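Local coordinates for protein nucleoside permease NupG (Escherichia coli K-12, PDB 7DLA) that carries purine and pyrimidine nucleosides across the bacterial inner membrane together with protons, driven by the proton motive force, at residues Met210-Leu224 with Phe322-Glu336. The protein carries 1 engineered substitution. Sequence-based numbering, arbitrary orientation.
Engineered in segment 322-336: Ala-323 (natural residue Asp).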
ATOM      1  N   MET A 210      17.475  -7.434 -17.080  1.00 72.05           N
ATOM      2  CA  MET A 210      16.827  -7.494 -15.776  1.00 72.30           C
ATOM      3  C   MET A 210      17.230  -6.338 -14.874  1.00 71.85           C
ATOM      4  O   MET A 210      16.371  -5.726 -14.233  1.00 70.63           O
ATOM      5  CB  MET A 210      17.129  -8.831 -15.101  1.00 73.33           C
ATOM      6  CG  MET A 210      16.069  -9.819 -15.435  1.00 73.40           C
ATOM      7  SD  MET A 210      14.543  -8.890 -15.218  1.00 71.67           S
ATOM      8  CE  MET A 210      13.410  -9.787 -16.250  1.00 74.39           C
ATOM      9  N   ALA A 211      18.533  -6.095 -14.729  1.00 72.88           N
ATOM     10  CA  ALA A 211      18.983  -4.976 -13.910  1.00 73.05           C
ATOM     11  C   ALA A 211      18.256  -3.700 -14.308  1.00 71.79           C
ATOM     12  O   ALA A 211      17.730  -2.964 -13.454  1.00 72.61           O
ATOM     13  CB  ALA A 211      20.497  -4.805 -14.046  1.00 74.73           C
ATOM     14  N   ILE A 212      18.217  -3.434 -15.617  1.00 71.94           N
ATOM     15  CA  ILE A 212      17.469  -2.297 -16.142  1.00 71.83           C
ATOM     16  C   ILE A 212      16.035  -2.340 -15.633  1.00 70.17           C
ATOM     17  O   ILE A 212      15.503  -1.339 -15.126  1.00 68.91           O
ATOM     18  CB  ILE A 212      17.523  -2.288 -17.681  1.00 74.56           C
ATOM     19  CG1 ILE A 212      18.823  -1.655 -18.179  1.00 74.49           C
ATOM     20  CG2 ILE A 212      16.322  -1.550 -18.257  1.00 79.25           C
ATOM     21  CD1 ILE A 212      19.049  -0.293 -17.661  1.00 73.50           C
ATOM     22  N   PHE A 213      15.403  -3.518 -15.722  1.00 69.89           N
ATOM     23  CA  PHE A 213      13.990  -3.614 -15.359  1.00 69.50           C
ATOM     24  C   PHE A 213      13.762  -3.314 -13.879  1.00 68.29           C
ATOM     25  O   PHE A 213      12.817  -2.613 -13.517  1.00 66.75           O
ATOM     26  CB  PHE A 213      13.427  -4.987 -15.675  1.00 69.17           C
ATOM     27  CG  PHE A 213      11.971  -5.036 -15.497  1.00 68.49           C
ATOM     28  CD1 PHE A 213      11.157  -4.188 -16.224  1.00 68.86           C
ATOM     29  CD2 PHE A 213      11.414  -5.791 -14.483  1.00 68.59           C
ATOM     30  CE1 PHE A 213       9.775  -4.179 -16.022  1.00 73.05           C
ATOM     31  CE2 PHE A 213      10.029  -5.786 -14.253  1.00 68.61           C
ATOM     32  CZ  PHE A 213       9.206  -4.979 -15.024  1.00 69.30           C
ATOM     33  N   PHE A 214      14.612  -3.858 -13.007  1.00 69.06           N
ATOM     34  CA  PHE A 214      14.434  -3.673 -11.571  1.00 68.08           C
ATOM     35  C   PHE A 214      14.623  -2.220 -11.162  1.00 67.11           C
ATOM     36  O   PHE A 214      13.842  -1.690 -10.355  1.00 66.80           O
ATOM     37  CB  PHE A 214      15.387  -4.569 -10.781  1.00 70.34           C
ATOM     38  CG  PHE A 214      14.993  -6.019 -10.775  1.00 71.22           C
ATOM     39  CD1 PHE A 214      13.660  -6.380 -10.770  1.00 70.36           C
ATOM     40  CD2 PHE A 214      15.948  -7.021 -10.697  1.00 73.26           C
ATOM     41  CE1 PHE A 214      13.286  -7.712 -10.743  1.00 71.64           C
ATOM     42  CE2 PHE A 214      15.573  -8.347 -10.660  1.00 74.11           C
ATOM     43  CZ  PHE A 214      14.243  -8.692 -10.690  1.00 74.19           C
ATOM     44  N   ILE A 215      15.661  -1.554 -11.673  1.00 66.87           N
ATOM     45  CA  ILE A 215      15.802  -0.154 -11.278  1.00 65.35           C
ATOM     46  C   ILE A 215      14.642   0.660 -11.819  1.00 64.18           C
ATOM     47  O   ILE A 215      14.138   1.562 -11.143  1.00 63.66           O
ATOM     48  CB  ILE A 215      17.154   0.438 -11.697  1.00 65.01           C
ATOM     49  CG1 ILE A 215      18.284  -0.466 -11.221  1.00 64.46           C
ATOM     50  CG2 ILE A 215      17.328   1.816 -11.073  1.00 63.63           C
ATOM     51  CD1 ILE A 215      19.602   0.252 -11.051  1.00 64.37           C
ATOM     52  N   PHE A 216      14.182   0.352 -13.032  1.00 64.56           N
ATOM     53  CA  PHE A 216      12.947   0.975 -13.482  1.00 63.53           C
ATOM     54  C   PHE A 216      11.805   0.697 -12.524  1.00 63.68           C
ATOM     55  O   PHE A 216      10.913   1.527 -12.337  1.00 62.77           O
ATOM     56  CB  PHE A 216      12.539   0.478 -14.851  1.00 63.60           C
ATOM     57  CG  PHE A 216      11.373   1.223 -15.383  1.00 62.64           C
ATOM     58  CD1 PHE A 216      11.468   2.583 -15.626  1.00 62.04           C
ATOM     59  CD2 PHE A 216      10.151   0.602 -15.530  1.00 63.18           C
ATOM     60  CE1 PHE A 216      10.389   3.298 -16.097  1.00 61.44           C
ATOM     61  CE2 PHE A 216       9.062   1.309 -15.982  1.00 62.56           C
ATOM     62  CZ  PHE A 216       9.183   2.658 -16.277  1.00 61.93           C
ATOM     63  N   SER A 217      11.776  -0.500 -11.960  1.00 64.86           N
ATOM     64  CA  SER A 217      10.652  -0.852 -11.122  1.00 64.75           C
ATOM     65  C   SER A 217      10.709  -0.058  -9.832  1.00 64.86           C
ATOM     66  O   SER A 217       9.675   0.351  -9.290  1.00 64.55           O
ATOM     67  CB  SER A 217      10.647  -2.355 -10.891  1.00 65.39           C
ATOM     68  OG  SER A 217      10.289  -2.992 -12.098  1.00 66.03           O
ATOM     69  N   MET A 218      11.917   0.229  -9.364  1.00 64.86           N
ATOM     70  CA  MET A 218      12.053   1.106  -8.213  1.00 64.47           C
ATOM     71  C   MET A 218      11.587   2.516  -8.544  1.00 62.97           C
ATOM     72  O   MET A 218      10.848   3.137  -7.776  1.00 62.94           O
ATOM     73  CB  MET A 218      13.497   1.151  -7.765  1.00 65.16           C
ATOM     74  CG  MET A 218      13.660   2.074  -6.611  1.00 65.18           C
ATOM     75  SD  MET A 218      15.334   1.924  -6.076  1.00 65.37           S
ATOM     76  CE  MET A 218      16.036   3.164  -7.179  1.00 62.95           C
ATOM     77  N   LEU A 219      12.028   3.037  -9.688  1.00 62.49           N
ATOM     78  CA  LEU A 219      11.729   4.417 -10.036  1.00 61.85           C
ATOM     79  C   LEU A 219      10.241   4.601 -10.220  1.00 61.78           C
ATOM     80  O   LEU A 219       9.680   5.614  -9.785  1.00 61.95           O
ATOM     81  CB  LEU A 219      12.474   4.806 -11.302  1.00 60.98           C
ATOM     82  CG  LEU A 219      13.943   5.114 -11.063  1.00 60.39           C
ATOM     83  CD1 LEU A 219      14.448   5.907 -12.237  1.00 58.33           C
ATOM     84  CD2 LEU A 219      14.119   5.848  -9.728  1.00 61.29           C
ATOM     85  N   LEU A 220       9.582   3.613 -10.845  1.00 62.03           N
ATOM     86  CA  LEU A 220       8.133   3.645 -11.025  1.00 62.37           C
ATOM     87  C   LEU A 220       7.398   3.449  -9.700  1.00 62.70           C
ATOM     88  O   LEU A 220       6.395   4.122  -9.443  1.00 62.45           O
ATOM     89  CB  LEU A 220       7.709   2.572 -12.032  1.00 63.00           C
ATOM     90  CG  LEU A 220       6.233   2.318 -12.399  1.00 63.68           C
ATOM     91  CD1 LEU A 220       5.413   1.690 -11.288  1.00 64.08           C
ATOM     92  CD2 LEU A 220       5.573   3.590 -12.840  1.00 62.97           C
ATOM     93  N   GLY A 221       7.854   2.499  -8.872  1.00 63.31           N
ATOM     94  CA  GLY A 221       7.205   2.241  -7.604  1.00 63.50           C
ATOM     95  C   GLY A 221       7.283   3.425  -6.661  1.00 63.05           C
ATOM     96  O   GLY A 221       6.433   3.587  -5.785  1.00 63.77           O
ATOM     97  N   ALA A 222       8.292   4.277  -6.824  1.00 62.73           N
ATOM     98  CA  ALA A 222       8.370   5.417  -5.928  1.00 62.36           C
ATOM     99  C   ALA A 222       7.087   6.239  -5.964  1.00 62.30           C
ATOM    100  O   ALA A 222       6.642   6.731  -4.927  1.00 63.69           O
ATOM    101  CB  ALA A 222       9.585   6.275  -6.248  1.00 63.54           C
ATOM    102  N   GLU A 223       6.445   6.374  -7.119  1.00 62.83           N
ATOM    103  CA  GLU A 223       5.239   7.194  -7.143  1.00 62.75           C
ATOM    104  C   GLU A 223       3.960   6.410  -6.851  1.00 62.17           C
ATOM    105  O   GLU A 223       2.863   6.938  -7.054  1.00 61.60           O
ATOM    106  CB  GLU A 223       5.077   7.934  -8.470  1.00 62.20           C
ATOM    107  CG  GLU A 223       4.541   7.087  -9.608  1.00 63.83           C
ATOM    108  CD  GLU A 223       4.928   7.655 -10.934  1.00 67.56           C
ATOM    109  OE1 GLU A 223       5.970   8.326 -10.967  1.00 62.62           O
ATOM    110  OE2 GLU A 223       4.215   7.443 -11.939  1.00 70.63           O
ATOM    111  N   LEU A 224       4.062   5.172  -6.377  1.00 62.75           N
ATOM    112  CA  LEU A 224       2.856   4.349  -6.279  1.00 64.26           C
ATOM    113  C   LEU A 224       1.897   4.857  -5.208  1.00 63.60           C
ATOM    114  O   LEU A 224       0.677   4.848  -5.417  1.00 66.87           O
ATOM    115  CB  LEU A 224       3.226   2.887  -6.014  1.00 63.45           C
ATOM    116  CG  LEU A 224       3.534   2.030  -7.240  1.00 63.63           C
ATOM    117  CD1 LEU A 224       3.824   0.629  -6.802  1.00 65.40           C
ATOM    118  CD2 LEU A 224       2.363   2.040  -8.193  1.00 63.87           C
ATOM    119  N   PHE A 322      -2.536   1.527 -10.484  1.00 62.84           N
ATOM    120  CA  PHE A 322      -1.910   0.863  -9.337  1.00 62.57           C
ATOM    121  C   PHE A 322      -1.877  -0.659  -9.478  1.00 62.59           C
ATOM    122  O   PHE A 322      -0.884  -1.291  -9.098  1.00 63.57           O
ATOM    123  CB  PHE A 322      -2.617   1.291  -8.027  1.00 61.36           C
ATOM    124  CG  PHE A 322      -1.941   0.791  -6.755  1.00 62.67           C
ATOM    125  CD1 PHE A 322      -1.992  -0.548  -6.378  1.00 66.89           C
ATOM    126  CD2 PHE A 322      -1.163   1.644  -5.997  1.00 62.74           C
ATOM    127  CE1 PHE A 322      -1.336  -1.008  -5.224  1.00 64.80           C
ATOM    128  CE2 PHE A 322      -0.504   1.186  -4.852  1.00 62.95           C
ATOM    129  CZ  PHE A 322      -0.591  -0.142  -4.468  1.00 63.70           C
ATOM    130  N   ALA A 323      -2.927  -1.269 -10.023  1.00 62.67           N
ATOM    131  CA  ALA A 323      -2.949  -2.722 -10.101  1.00 63.61           C
ATOM    132  C   ALA A 323      -2.100  -3.237 -11.265  1.00 65.37           C
ATOM    133  O   ALA A 323      -1.333  -4.211 -11.109  1.00 66.74           O
ATOM    134  CB  ALA A 323      -4.395  -3.202 -10.229  1.00 62.25           C
ATOM    135  N   PHE A 324      -2.224  -2.590 -12.426  1.00 64.10           N
ATOM    136  CA  PHE A 324      -1.690  -3.163 -13.647  1.00 64.76           C
ATOM    137  C   PHE A 324      -0.184  -3.339 -13.553  1.00 66.25           C
ATOM    138  O   PHE A 324       0.343  -4.411 -13.868  1.00 67.89           O
ATOM    139  CB  PHE A 324      -2.066  -2.306 -14.855  1.00 63.82           C
ATOM    140  CG  PHE A 324      -3.481  -2.479 -15.290  1.00 63.83           C
ATOM    141  CD1 PHE A 324      -4.460  -2.837 -14.375  1.00 63.93           C
ATOM    142  CD2 PHE A 324      -3.826  -2.387 -16.628  1.00 63.23           C
ATOM    143  CE1 PHE A 324      -5.774  -3.054 -14.770  1.00 63.45           C
ATOM    144  CE2 PHE A 324      -5.141  -2.597 -17.036  1.00 63.50           C
ATOM    145  CZ  PHE A 324      -6.115  -2.925 -16.096  1.00 63.82           C
ATOM    146  N   PHE A 325       0.537  -2.308 -13.116  1.00 66.03           N
ATOM    147  CA  PHE A 325       1.986  -2.440 -13.151  1.00 67.06           C
ATOM    148  C   PHE A 325       2.444  -3.585 -12.264  1.00 68.17           C
ATOM    149  O   PHE A 325       3.338  -4.343 -12.633  1.00 68.04           O
ATOM    150  CB  PHE A 325       2.703  -1.157 -12.725  1.00 67.43           C
ATOM    151  CG  PHE A 325       4.212  -1.224 -12.937  1.00 70.67           C
ATOM    152  CD1 PHE A 325       4.761  -1.087 -14.217  1.00 68.57           C
ATOM    153  CD2 PHE A 325       5.070  -1.528 -11.887  1.00 72.36           C
ATOM    154  CE1 PHE A 325       6.136  -1.182 -14.422  1.00 66.68           C
ATOM    155  CE2 PHE A 325       6.450  -1.621 -12.095  1.00 67.23           C
ATOM    156  CZ  PHE A 325       6.978  -1.447 -13.359  1.00 66.57           C
ATOM    157  N   ASN A 326       1.844  -3.739 -11.090  1.00 69.37           N
ATOM    158  CA  ASN A 326       2.388  -4.741 -10.187  1.00 69.39           C
ATOM    159  C   ASN A 326       2.091  -6.142 -10.683  1.00 70.12           C
ATOM    160  O   ASN A 326       2.990  -7.001 -10.695  1.00 70.46           O
ATOM    161  CB  ASN A 326       1.880  -4.521  -8.769  1.00 69.28           C
ATOM    162  CG  ASN A 326       2.886  -3.759  -7.935  1.00 72.25           C
ATOM    163  OD1 ASN A 326       3.287  -2.657  -8.313  1.00 74.82           O
ATOM    164  ND2 ASN A 326       3.360  -4.363  -6.839  1.00 71.75           N
ATOM    165  N   ILE A 327       0.865  -6.378 -11.163  1.00 69.79           N
ATOM    166  CA  ILE A 327       0.543  -7.720 -11.644  1.00 70.24           C
ATOM    167  C   ILE A 327       1.389  -8.055 -12.878  1.00 70.64           C
ATOM    168  O   ILE A 327       2.133  -9.050 -12.883  1.00 71.17           O
ATOM    169  CB  ILE A 327      -0.970  -7.870 -11.916  1.00 73.36           C
ATOM    170  CG1 ILE A 327      -1.818  -7.463 -10.702  1.00 69.52           C
ATOM    171  CG2 ILE A 327      -1.315  -9.328 -12.212  1.00 70.53           C
ATOM    172  CD1 ILE A 327      -1.651  -8.351  -9.497  1.00 70.32           C
ATOM    173  N   SER A 328       1.333  -7.205 -13.925  1.00 70.00           N
ATOM    174  CA  SER A 328       2.096  -7.490 -15.148  1.00 69.61           C
ATOM    175  C   SER A 328       3.592  -7.493 -14.891  1.00 70.47           C
ATOM    176  O   SER A 328       4.317  -8.248 -15.534  1.00 72.12           O
ATOM    177  CB  SER A 328       1.810  -6.490 -16.277  1.00 67.13           C
ATOM    178  OG  SER A 328       1.642  -5.153 -15.825  1.00 66.77           O
ATOM    179  N   GLY A 329       4.081  -6.650 -13.985  1.00 69.91           N
ATOM    180  CA  GLY A 329       5.476  -6.706 -13.617  1.00 70.79           C
ATOM    181  C   GLY A 329       5.894  -8.070 -13.112  1.00 72.07           C
ATOM    182  O   GLY A 329       6.874  -8.630 -13.594  1.00 72.57           O
ATOM    183  N   SER A 330       5.168  -8.623 -12.130  1.00 72.63           N
ATOM    184  CA  SER A 330       5.620  -9.902 -11.585  1.00 74.25           C
ATOM    185  C   SER A 330       5.461 -11.025 -12.616  1.00 75.61           C
ATOM    186  O   SER A 330       6.297 -11.944 -12.675  1.00 76.84           O
ATOM    187  CB  SER A 330       4.899 -10.226 -10.272  1.00 75.39           C
ATOM    188  OG  SER A 330       3.530 -10.504 -10.487  1.00 77.43           O
ATOM    189  N   VAL A 331       4.436 -10.942 -13.480  1.00 74.58           N
ATOM    190  CA  VAL A 331       4.315 -11.923 -14.568  1.00 74.91           C
ATOM    191  C   VAL A 331       5.507 -11.827 -15.523  1.00 78.20           C
ATOM    192  O   VAL A 331       6.076 -12.850 -15.935  1.00 82.10           O
ATOM    193  CB  VAL A 331       2.983 -11.754 -15.327  1.00 73.27           C
ATOM    194  CG1 VAL A 331       2.897 -12.752 -16.484  1.00 72.48           C
ATOM    195  CG2 VAL A 331       1.810 -11.967 -14.410  1.00 73.44           C
ATOM    196  N   PHE A 332       5.867 -10.598 -15.923  1.00 76.08           N
ATOM    197  CA  PHE A 332       7.036 -10.346 -16.762  1.00 74.17           C
ATOM    198  C   PHE A 332       8.294 -10.945 -16.145  1.00 75.94           C
ATOM    199  O   PHE A 332       9.014 -11.704 -16.797  1.00 76.96           O
ATOM    200  CB  PHE A 332       7.196  -8.834 -16.962  1.00 72.07           C
ATOM    201  CG  PHE A 332       8.389  -8.440 -17.795  1.00 72.80           C
ATOM    202  CD1 PHE A 332       8.344  -8.527 -19.186  1.00 72.00           C
ATOM    203  CD2 PHE A 332       9.559  -7.990 -17.197  1.00 72.10           C
ATOM    204  CE1 PHE A 332       9.439  -8.188 -19.957  1.00 71.09           C
ATOM    205  CE2 PHE A 332      10.660  -7.643 -17.964  1.00 71.05           C
ATOM    206  CZ  PHE A 332      10.594  -7.745 -19.348  1.00 71.15           C
ATOM    207  N   VAL A 333       8.575 -10.618 -14.882  1.00 76.06           N
ATOM    208  CA  VAL A 333       9.762 -11.171 -14.241  1.00 77.30           C
ATOM    209  C   VAL A 333       9.748 -12.692 -14.318  1.00 79.55           C
ATOM    210  O   VAL A 333      10.723 -13.290 -14.760  1.00 79.30           O
ATOM    211  CB  VAL A 333       9.929 -10.667 -12.795  1.00 76.75           C
ATOM    212  CG1 VAL A 333      11.366 -10.855 -12.371  1.00 77.48           C
ATOM    213  CG2 VAL A 333       9.615  -9.184 -12.715  1.00 73.09           C
ATOM    214  N   GLU A 334       8.622 -13.341 -13.974  1.00 84.70           N
ATOM    215  CA  GLU A 334       8.587 -14.809 -14.018  1.00 85.67           C
ATOM    216  C   GLU A 334       8.860 -15.331 -15.425  1.00 82.77           C
ATOM    217  O   GLU A 334       9.621 -16.292 -15.608  1.00 83.79           O
ATOM    218  CB  GLU A 334       7.239 -15.323 -13.510  1.00 85.48           C
ATOM    219  N   LYS A 335       8.251 -14.702 -16.426  1.00 80.48           N
ATOM    220  CA  LYS A 335       8.394 -15.172 -17.790  1.00 79.13           C
ATOM    221  C   LYS A 335       9.835 -15.028 -18.261  1.00 78.23           C
ATOM    222  O   LYS A 335      10.319 -15.840 -19.055  1.00 76.68           O
ATOM    223  CB  LYS A 335       7.438 -14.399 -18.693  1.00 77.66           C
ATOM    224  CG  LYS A 335       6.663 -15.246 -19.698  1.00 76.48           C
ATOM    225  CD  LYS A 335       5.294 -15.691 -19.149  1.00 76.31           C
ATOM    226  CE  LYS A 335       4.541 -16.574 -20.166  1.00 73.64           C
ATOM    227  NZ  LYS A 335       3.039 -16.654 -20.044  1.00 72.91           N
ATOM    228  N   GLU A 336      10.542 -14.026 -17.752  1.00 78.44           N
ATOM    229  CA  GLU A 336      11.836 -13.602 -18.269  1.00 77.74           C
ATOM    230  C   GLU A 336      13.031 -14.165 -17.522  1.00 78.18           C
ATOM    231  O   GLU A 336      14.141 -13.724 -17.795  1.00 77.45           O
ATOM    232  CB  GLU A 336      11.960 -12.079 -18.211  1.00 76.35           C
ATOM    233  CG  GLU A 336      11.120 -11.259 -19.134  1.00 80.66           C
ATOM    234  CD  GLU A 336      11.647 -11.284 -20.542  1.00 74.95           C
ATOM    235  OE1 GLU A 336      12.891 -11.249 -20.727  1.00 72.91           O
ATOM    236  OE2 GLU A 336      10.830 -11.300 -21.489  1.00 72.68           O
TER
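Phe-213 and Phe-332 form the aromatic pair of this contact, an edge-to-face stack in which CD2 of Phe-332 stands over the centre of the Phe-213 ring. The ring centroids are 4.7 Å apart and the planes meet at 51°. With chi1 at -172°, the Phe-213 ring extends away from its own backbone N and across the gap between two nearly antiparallel helices, whose segment axes approach to 11.6 Å. Gly-329, lacking a side chain, suits its position beside this ring, toward which a CB would point.

A CH-pi contact follows about two turns further along: methyl CD1 of Leu-220 sits over a face of Phe-325, 3.6 Å from the ring centroid. A branched leucine can lay one methyl on a flat ring in this way. The same ring reaches Phe-216 and Phe-213, so a serine in place of Phe-325 would probably open a gap between the helices and leave the Leu-220 methyl without its aromatic seat.

Plain apolar packing completes the seam. Val-333 turns CG2 to Phe-213 and CG1 to Phe-214, 4.0 Å from CZ of Phe-214, while the flexible Met-210 brings its CE methyl to Phe-332. At the other end, CD2 of Leu-224 lies near CD2 of Phe-322, and the Leu-224 carbonyl oxygen meets the edge of the Phe-322 ring, near the plane of that ring.

Ser-217 OG is bonded within its own helix, to Phe-213 O at 2.9 Å, from above the carbonyl plane, and lies at the edge of Phe-325. Helix 380-402 packs on Phe-216 and Leu-220. The contact joins two transmembrane helices in the C-terminal half of the major facilitator fold, 322-336 running on into the cytoplasmic part. No hydrogen bond spans it, so it depends on the fit of apolar and aromatic surfaces.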